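Local coordinates for protein probable threonyl-tRNA synthetase 1 (PDB 3A32) that probably catalyses the ATP-dependent attachment of threonine to tRNA(Thr) as a zinc-binding class II aminoacyl-tRNA synthetase that lacks an editing domain of its own, at residues A345-T348 with V352-E355; H390-S393 with V399-F402; K222-G227 with F283-P288. All coordinates share one frame; numbering follows the deposited sequence.

In the fold
Read from the N terminus, the chain first closes interaction 3, the longest loop: 55 residues, of which 40 are helix or strand, separate the start of helix 222-243 from the end of strand 273-284 in the class II catalytic core. Interactions 1 and 2 follow in series within the anticodon-binding domain, each closing a short loop, of three and five residues: the first joins strand 341-347 to helix 353-369, the second helix 384-393 to strand 399-403. None nests in or crosses another. The two strands are neighbours in a mixed sheet, the contact centres about 17 Å apart. Interaction 3 lies on the opposite side of the chain's centre, its centre about 69 Å from that of interaction 1.

Interaction 1 of 3, residues A345-T348 with V352-E355; sequences AVKT and VDRE
The turn from strand 341-347 into helix 353-369 opens a beta-alpha-beta unit of the anticodon-binding domain, and T348, just past the strand, is held by the carboxylate of D353 in the first turn of the helix. The backbone N of T348 donates to D353 OD1 at 2.8 Å, meeting this oxygen on its syn side and 16° out of the carboxylate plane; a weak second bond runs from the same N to D353 OD2. T348 OG1 sits between its backbone N and carbonyl carbon (chi1 64°), which turns the hydroxyl to the oxygen the amide already uses: it donates to D353 OD1 from above the plane, and accepts in turn from the backbone N of G350. Because D353 OD2 takes the backbone N of G349, the carboxylate gathers two successive amides of the turn, an arrangement that should fix its rotation. An alanine in place of D353 is likely to leave the T348 amide and hydroxyl without their shared acceptor and the turn less firmly held. The aliphatic part of K347 crosses the carboxylate at a slant, CB being 3.4 Å from D353 OD2, while its ammonium group pairs with E357. V352 CG1 also lies 3.4 Å from T348 OG1.

Interaction 2 of 3, residues H390-S393 with V399-F402; sequences HIES and VNVF
Helix 384-393 and strand 399-403 stand well apart, the nearest CA atoms, of I391 and N400, being 9.5 Å from each other, so long side chains must do the bridging. E392 and N400 reach for each other from opposite directions. The N400 side chain leaves the strand with CG anti to its carbonyl carbon (chi1 -60°), which carries the amide toward the helix. E392 leaves the helix with its CB heading past the strand, and the bend at its second torsion (chi2 -63°) brings its carboxylate back within range of the amide. N400 ND2 donates to E392 OE2 at 3.1 Å, but the bond is weak: the angle at the hydrogen is only 123°, and the carboxylate and amide planes are turned 49° apart. Stronger partners grip the carboxylate, for E392 OE2 forms a salt bridge with R425 and E392 OE1 another with R331. These two arginines probably stabilise the charged form of E392 and set where its carboxylate sits, the amide of N400 being an accessory donor.

The other half of the N400 amide has an apolar neighbour. I391 points toward the strand and its CG2 lies 4.3 Å from N400 OD1, a loose approach. That carbonyl oxygen is buried and has no polar partner in the model. N400 also packs on A342 and I344 of the adjoining strand 341-347, while I391 is covered by P397 and L471. The arrangement is that of a helix laid over one face of a mixed sheet, in the alpha/beta fold of the class IIa anticodon-binding domain.

Interaction 3 of 3, residues K222-G227 with F283-P288; sequences KEEWEG and FDFNLP
F285 drives its ring edge into the face of the W225 indole, a T-shaped stack with the planes at 74° and the phenyl centroid 4.7 Å from that of the five-membered ring. F285 CE2 makes the closest approach to the indole, 3.5 Å from W225 CD2, and sits over its middle. The phenyl face is used too: E224 CB lies over its centre in a CH-pi contact, 3.8 Å from the centroid and 12° off the ring normal. Two successive helix residues therefore hold one phenyl ring, by its face and by its edge. F285 CZ comes within 3.3 Å of the backbone O of E224. The first torsion of F285 sets CG anti to its carbonyl carbon (chi1 -59°), directing the ring at helix 222-243. The carboxylate of E224 passes back along F285, its OE2 3.6 Å from F285 CB, and is held by S221, R289 and Y294. The adjacent D284 hydrogen-bonds through OD2 to NE2 of H310, a zinc ligand, which places F285 next to a second-shell residue of the metal site. F285 lies where strand 273-284 gives way to helix 287-290, between helices 222-243 and 293-301, touching A228 of the first and Y294 of the second.

Interaction 1 of 3, residues A345-T348 with V352-E355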
loop_
_atom_site.group_PDB
_atom_site.type_symbol
_atom_site.label_atom_id
_atom_site.label_comp_id
_atom_site.label_asym_id
_atom_site.label_seq_id
_atom_site.Cartn_x
_atom_site.Cartn_y
_atom_site.Cartn_z
ATOM N N ALA A 345 -6.755 -33.231 -0.378
ATOM C CA ALA A 345 -7.818 -34.213 -0.316
ATOM C C ALA A 345 -7.192 -35.571 -0.675
ATOM O O ALA A 345 -6.767 -35.771 -1.810
ATOM C CB ALA A 345 -8.946 -33.830 -1.303
ATOM N N VAL A 346 -7.094 -36.496 0.283
ATOM C CA VAL A 346 -6.435 -37.776 -0.028
ATOM C C VAL A 346 -7.484 -38.818 -0.469
ATOM O O VAL A 346 -8.102 -39.511 0.358
ATOM C CB VAL A 346 -5.603 -38.275 1.112
ATOM C CG1 VAL A 346 -4.747 -39.478 0.648
ATOM C CG2 VAL A 346 -4.726 -37.105 1.730
ATOM N N LYS A 347 -7.722 -38.875 -1.772
ATOM C CA LYS A 347 -8.799 -39.719 -2.302
ATOM C C LYS A 347 -8.408 -41.197 -2.284
ATOM O O LYS A 347 -7.221 -41.539 -2.310
ATOM C CB LYS A 347 -9.220 -39.253 -3.689
ATOM C CG LYS A 347 -10.350 -38.255 -3.602
ATOM C CD LYS A 347 -10.263 -37.186 -4.662
ATOM C CE LYS A 347 -11.184 -35.979 -4.285
ATOM N NZ LYS A 347 -12.528 -35.907 -5.019
ATOM N N THR A 348 -9.422 -42.054 -2.213
ATOM C CA THR A 348 -9.239 -43.482 -1.973
ATOM C C THR A 348 -9.716 -44.325 -3.153
ATOM O O THR A 348 -9.271 -45.448 -3.317
ATOM C CB THR A 348 -9.971 -43.957 -0.662
ATOM O OG1 THR A 348 -11.386 -43.803 -0.798
ATOM C CG2 THR A 348 -9.509 -43.139 0.545
ATOM N N VAL A 352 -16.211 -43.014 0.139
ATOM C CA VAL A 352 -15.875 -42.011 1.152
ATOM C C VAL A 352 -15.309 -40.742 0.443
ATOM O O VAL A 352 -15.309 -39.671 1.020
ATOM C CB VAL A 352 -14.947 -42.615 2.246
ATOM C CG1 VAL A 352 -13.589 -42.949 1.669
ATOM C CG2 VAL A 352 -14.839 -41.721 3.478
ATOM N N ASP A 353 -14.872 -40.875 -0.810
ATOM C CA ASP A 353 -14.289 -39.757 -1.575
ATOM C C ASP A 353 -15.229 -38.565 -1.727
ATOM O O ASP A 353 -14.800 -37.436 -1.953
ATOM C CB ASP A 353 -13.785 -40.213 -2.948
ATOM C CG ASP A 353 -12.501 -41.016 -2.855
ATOM O OD1 ASP A 353 -12.071 -41.299 -1.704
ATOM O OD2 ASP A 353 -11.929 -41.372 -3.932
ATOM N N ARG A 354 -16.513 -38.841 -1.571
ATOM C CA ARG A 354 -17.538 -37.845 -1.730
ATOM C C ARG A 354 -17.566 -36.942 -0.488
ATOM O O ARG A 354 -17.635 -35.719 -0.603
ATOM C CB ARG A 354 -18.879 -38.543 -1.963
ATOM C CG ARG A 354 -20.032 -37.605 -2.138
ATOM C CD ARG A 354 -21.323 -38.380 -2.053
ATOM N NE ARG A 354 -21.633 -38.933 -0.720
ATOM C CZ ARG A 354 -21.479 -40.217 -0.364
ATOM N NH1 ARG A 354 -20.966 -41.111 -1.220
ATOM N NH2 ARG A 354 -21.828 -40.620 0.857
ATOM N N GLU A 355 -17.488 -37.552 0.690
ATOM C CA GLU A 355 -17.423 -36.805 1.930
ATOM C C GLU A 355 -16.073 -36.078 2.053
ATOM O O GLU A 355 -16.004 -35.001 2.582
ATOM C CB GLU A 355 -17.557 -37.758 3.092
ATOM C CG GLU A 355 -18.910 -38.349 3.295
ATOM C CD GLU A 355 -18.877 -39.306 4.450
ATOM O OE1 GLU A 355 -18.710 -38.823 5.609
ATOM O OE2 GLU A 355 -18.984 -40.532 4.183
#

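Interaction 2 of 3, residues H390-S393 with V399-F402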
loop_
_atom_site.group_PDB
_atom_site.type_symbol
_atom_site.label_atom_id
_atom_site.label_comp_id
_atom_site.label_asym_id
_atom_site.label_seq_id
_atom_site.Cartn_x
_atom_site.Cartn_y
_atom_site.Cartn_z
ATOM N N HIS A 390 6.464 -32.599 -3.752
ATOM C CA HIS A 390 6.369 -31.475 -4.672
ATOM C C HIS A 390 5.906 -30.173 -4.013
ATOM O O HIS A 390 6.494 -29.087 -4.231
ATOM C CB HIS A 390 5.477 -31.818 -5.867
ATOM C CG HIS A 390 6.027 -32.919 -6.715
ATOM N ND1 HIS A 390 5.296 -34.039 -7.044
ATOM C CD2 HIS A 390 7.247 -33.085 -7.293
ATOM C CE1 HIS A 390 6.027 -34.841 -7.798
ATOM N NE2 HIS A 390 7.219 -34.294 -7.958
ATOM N N ILE A 391 4.863 -30.294 -3.199
ATOM C CA ILE A 391 4.331 -29.175 -2.451
ATOM C C ILE A 391 5.441 -28.587 -1.537
ATOM O O ILE A 391 5.656 -27.388 -1.524
ATOM C CB ILE A 391 3.054 -29.611 -1.686
ATOM C CG1 ILE A 391 1.879 -29.759 -2.643
ATOM C CG2 ILE A 391 2.720 -28.655 -0.557
ATOM C CD1 ILE A 391 0.746 -30.614 -2.102
ATOM N N GLU A 392 6.151 -29.441 -0.790
ATOM C CA GLU A 392 7.231 -28.966 0.088
ATOM C C GLU A 392 8.438 -28.383 -0.628
ATOM O O GLU A 392 9.154 -27.513 -0.071
ATOM C CB GLU A 392 7.707 -30.089 1.002
ATOM C CG GLU A 392 6.619 -30.626 1.891
ATOM C CD GLU A 392 6.063 -29.568 2.897
ATOM O OE1 GLU A 392 6.304 -28.356 2.790
ATOM O OE2 GLU A 392 5.360 -29.976 3.822
ATOM N N SER A 393 8.714 -28.853 -1.839
ATOM C CA SER A 393 9.956 -28.427 -2.457
ATOM C C SER A 393 9.739 -27.158 -3.293
ATOM O O SER A 393 10.687 -26.521 -3.725
ATOM C CB SER A 393 10.607 -29.596 -3.223
ATOM O OG SER A 393 9.823 -29.889 -4.329
ATOM N N VAL A 399 0.510 -23.750 6.205
ATOM C CA VAL A 399 -0.175 -24.834 6.940
ATOM C C VAL A 399 -0.699 -25.847 5.926
ATOM O O VAL A 399 -1.343 -25.426 4.987
ATOM C CB VAL A 399 -1.358 -24.261 7.809
ATOM C CG1 VAL A 399 -2.082 -25.372 8.615
ATOM C CG2 VAL A 399 -0.864 -23.137 8.820
ATOM N N ASN A 400 -0.399 -27.148 6.085
ATOM C CA ASN A 400 -1.026 -28.242 5.298
ATOM C C ASN A 400 -2.176 -28.881 6.055
ATOM O O ASN A 400 -1.997 -29.241 7.213
ATOM C CB ASN A 400 -0.027 -29.361 4.836
ATOM C CG ASN A 400 1.092 -28.829 3.940
ATOM O OD1 ASN A 400 0.948 -27.779 3.275
ATOM N ND2 ASN A 400 2.244 -29.542 3.938
ATOM N N VAL A 401 -3.341 -28.995 5.418
ATOM C CA VAL A 401 -4.522 -29.650 6.042
ATOM C C VAL A 401 -4.817 -30.899 5.226
ATOM O O VAL A 401 -5.120 -30.810 4.046
ATOM C CB VAL A 401 -5.773 -28.701 6.130
ATOM C CG1 VAL A 401 -6.986 -29.408 6.778
ATOM C CG2 VAL A 401 -5.417 -27.393 6.907
ATOM N N PHE A 402 -4.620 -32.056 5.828
ATOM C CA PHE A 402 -4.793 -33.324 5.120
ATOM C C PHE A 402 -6.157 -33.875 5.399
ATOM O O PHE A 402 -6.530 -34.065 6.566
ATOM C CB PHE A 402 -3.724 -34.355 5.515
ATOM C CG PHE A 402 -2.339 -34.018 4.977
ATOM C CD1 PHE A 402 -1.993 -34.320 3.662
ATOM C CD2 PHE A 402 -1.399 -33.381 5.792
ATOM C CE1 PHE A 402 -0.730 -34.006 3.162
ATOM C CE2 PHE A 402 -0.135 -33.057 5.301
ATOM C CZ PHE A 402 0.219 -33.376 3.989
#

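Interaction 3 of 3, residues K222-G227 with F283-P288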
loop_
_atom_site.group_PDB
_atom_site.type_symbol
_atom_site.label_atom_id
_atom_site.label_comp_id
_atom_site.label_asym_id
_atom_site.label_seq_id
_atom_site.Cartn_x
_atom_site.Cartn_y
_atom_site.Cartn_z
ATOM N N LYS A 222 32.477 20.260 15.418
ATOM C CA LYS A 222 32.792 19.381 16.553
ATOM C C LYS A 222 31.547 19.073 17.394
ATOM O O LYS A 222 31.291 17.920 17.733
ATOM C CB LYS A 222 33.837 20.035 17.487
ATOM C CG LYS A 222 35.294 19.721 17.194
ATOM C CD LYS A 222 36.220 20.172 18.363
ATOM C CE LYS A 222 36.691 21.664 18.242
ATOM N NZ LYS A 222 35.769 22.658 18.929
ATOM N N GLU A 223 30.810 20.119 17.771
ATOM C CA GLU A 223 29.663 19.984 18.672
ATOM C C GLU A 223 28.587 19.005 18.163
ATOM O O GLU A 223 28.105 18.128 18.905
ATOM C CB GLU A 223 29.067 21.377 18.963
ATOM C CG GLU A 223 29.996 22.298 19.827
ATOM C CD GLU A 223 31.083 23.084 19.044
ATOM O OE1 GLU A 223 31.037 23.187 17.794
ATOM O OE2 GLU A 223 32.003 23.633 19.702
ATOM N N GLU A 224 28.240 19.154 16.887
ATOM C CA GLU A 224 27.325 18.263 16.168
ATOM C C GLU A 224 27.765 16.815 16.228
ATOM O O GLU A 224 26.980 15.946 16.636
ATOM C CB GLU A 224 27.224 18.704 14.721
ATOM C CG GLU A 224 26.311 19.895 14.528
ATOM C CD GLU A 224 26.491 20.487 13.156
ATOM O OE1 GLU A 224 27.510 21.159 12.963
ATOM O OE2 GLU A 224 25.651 20.249 12.248
ATOM N N TRP A 225 29.029 16.565 15.838
ATOM C CA TRP A 225 29.609 15.240 15.801
ATOM C C TRP A 225 29.655 14.608 17.214
ATOM O O TRP A 225 29.279 13.438 17.422
ATOM C CB TRP A 225 30.998 15.328 15.136
ATOM C CG TRP A 225 30.943 15.261 13.617
ATOM C CD1 TRP A 225 30.991 16.305 12.747
ATOM C CD2 TRP A 225 30.776 14.074 12.811
ATOM N NE1 TRP A 225 30.881 15.849 11.438
ATOM C CE2 TRP A 225 30.729 14.487 11.455
ATOM C CE3 TRP A 225 30.642 12.712 13.110
ATOM C CZ2 TRP A 225 30.581 13.590 10.401
ATOM C CZ3 TRP A 225 30.517 11.806 12.053
ATOM C CH2 TRP A 225 30.498 12.256 10.714
ATOM N N GLU A 226 30.063 15.405 18.200
ATOM C CA GLU A 226 30.123 14.961 19.591
ATOM C C GLU A 226 28.773 14.658 20.184
ATOM O O GLU A 226 28.635 13.664 20.831
ATOM C CB GLU A 226 30.849 15.990 20.455
ATOM C CG GLU A 226 32.331 16.032 20.093
ATOM C CD GLU A 226 33.154 16.988 20.940
ATOM O OE1 GLU A 226 32.649 18.078 21.299
ATOM O OE2 GLU A 226 34.324 16.638 21.213
ATOM N N GLY A 227 27.789 15.506 19.979
ATOM C CA GLY A 227 26.433 15.253 20.469
ATOM C C GLY A 227 25.824 14.009 19.820
ATOM O O GLY A 227 25.234 13.201 20.500
ATOM N N PHE A 283 22.516 9.889 11.222
ATOM C CA PHE A 283 22.610 11.337 11.351
ATOM C C PHE A 283 23.109 12.079 10.122
ATOM O O PHE A 283 23.910 11.572 9.319
ATOM C CB PHE A 283 23.551 11.667 12.509
ATOM C CG PHE A 283 22.990 11.299 13.846
ATOM C CD1 PHE A 283 22.418 12.274 14.665
ATOM C CD2 PHE A 283 23.014 9.971 14.282
ATOM C CE1 PHE A 283 21.864 11.921 15.909
ATOM C CE2 PHE A 283 22.499 9.615 15.514
ATOM C CZ PHE A 283 21.910 10.582 16.337
ATOM N N ASP A 284 22.683 13.325 10.045
ATOM C CA ASP A 284 22.856 14.125 8.877
ATOM C C ASP A 284 23.015 15.569 9.333
ATOM O O ASP A 284 22.123 16.133 10.001
ATOM C CB ASP A 284 21.668 13.929 7.937
ATOM C CG ASP A 284 21.951 14.400 6.531
ATOM O OD1 ASP A 284 22.596 15.482 6.386
ATOM O OD2 ASP A 284 21.518 13.694 5.574
ATOM N N PHE A 285 24.191 16.118 9.014
ATOM C CA PHE A 285 24.607 17.511 9.328
ATOM C C PHE A 285 24.512 18.371 8.063
ATOM O O PHE A 285 24.531 19.600 8.111
ATOM C CB PHE A 285 26.038 17.499 9.886
ATOM C CG PHE A 285 26.165 16.661 11.142
ATOM C CD1 PHE A 285 25.100 16.622 12.087
ATOM C CD2 PHE A 285 27.302 15.923 11.394
ATOM C CE1 PHE A 285 25.190 15.857 13.217
ATOM C CE2 PHE A 285 27.414 15.158 12.580
ATOM C CZ PHE A 285 26.366 15.112 13.473
ATOM N N ASN A 286 24.343 17.693 6.940
ATOM C CA ASN A 286 24.172 18.311 5.667
ATOM C C ASN A 286 22.751 18.869 5.462
ATOM O O ASN A 286 22.604 20.065 5.163
ATOM C CB ASN A 286 24.546 17.304 4.578
ATOM C CG ASN A 286 24.425 17.882 3.166
ATOM O OD1 ASN A 286 24.978 18.945 2.860
ATOM N ND2 ASN A 286 23.736 17.145 2.284
ATOM N N LEU A 287 21.728 18.009 5.605
ATOM C CA LEU A 287 20.318 18.358 5.322
ATOM C C LEU A 287 19.793 19.527 6.143
ATOM O O LEU A 287 19.091 20.356 5.607
ATOM C CB LEU A 287 19.362 17.137 5.499
ATOM C CG LEU A 287 19.217 16.036 4.432
ATOM C CD1 LEU A 287 18.233 14.892 4.828
ATOM C CD2 LEU A 287 18.943 16.574 2.971
ATOM N N PRO A 288 20.074 19.569 7.460
ATOM C CA PRO A 288 19.623 20.742 8.229
ATOM C C PRO A 288 20.261 22.076 7.830
ATOM O O PRO A 288 19.688 23.148 8.118
ATOM C CB PRO A 288 19.997 20.399 9.680
ATOM C CG PRO A 288 20.975 19.270 9.600
ATOM C CD PRO A 288 20.721 18.550 8.313
#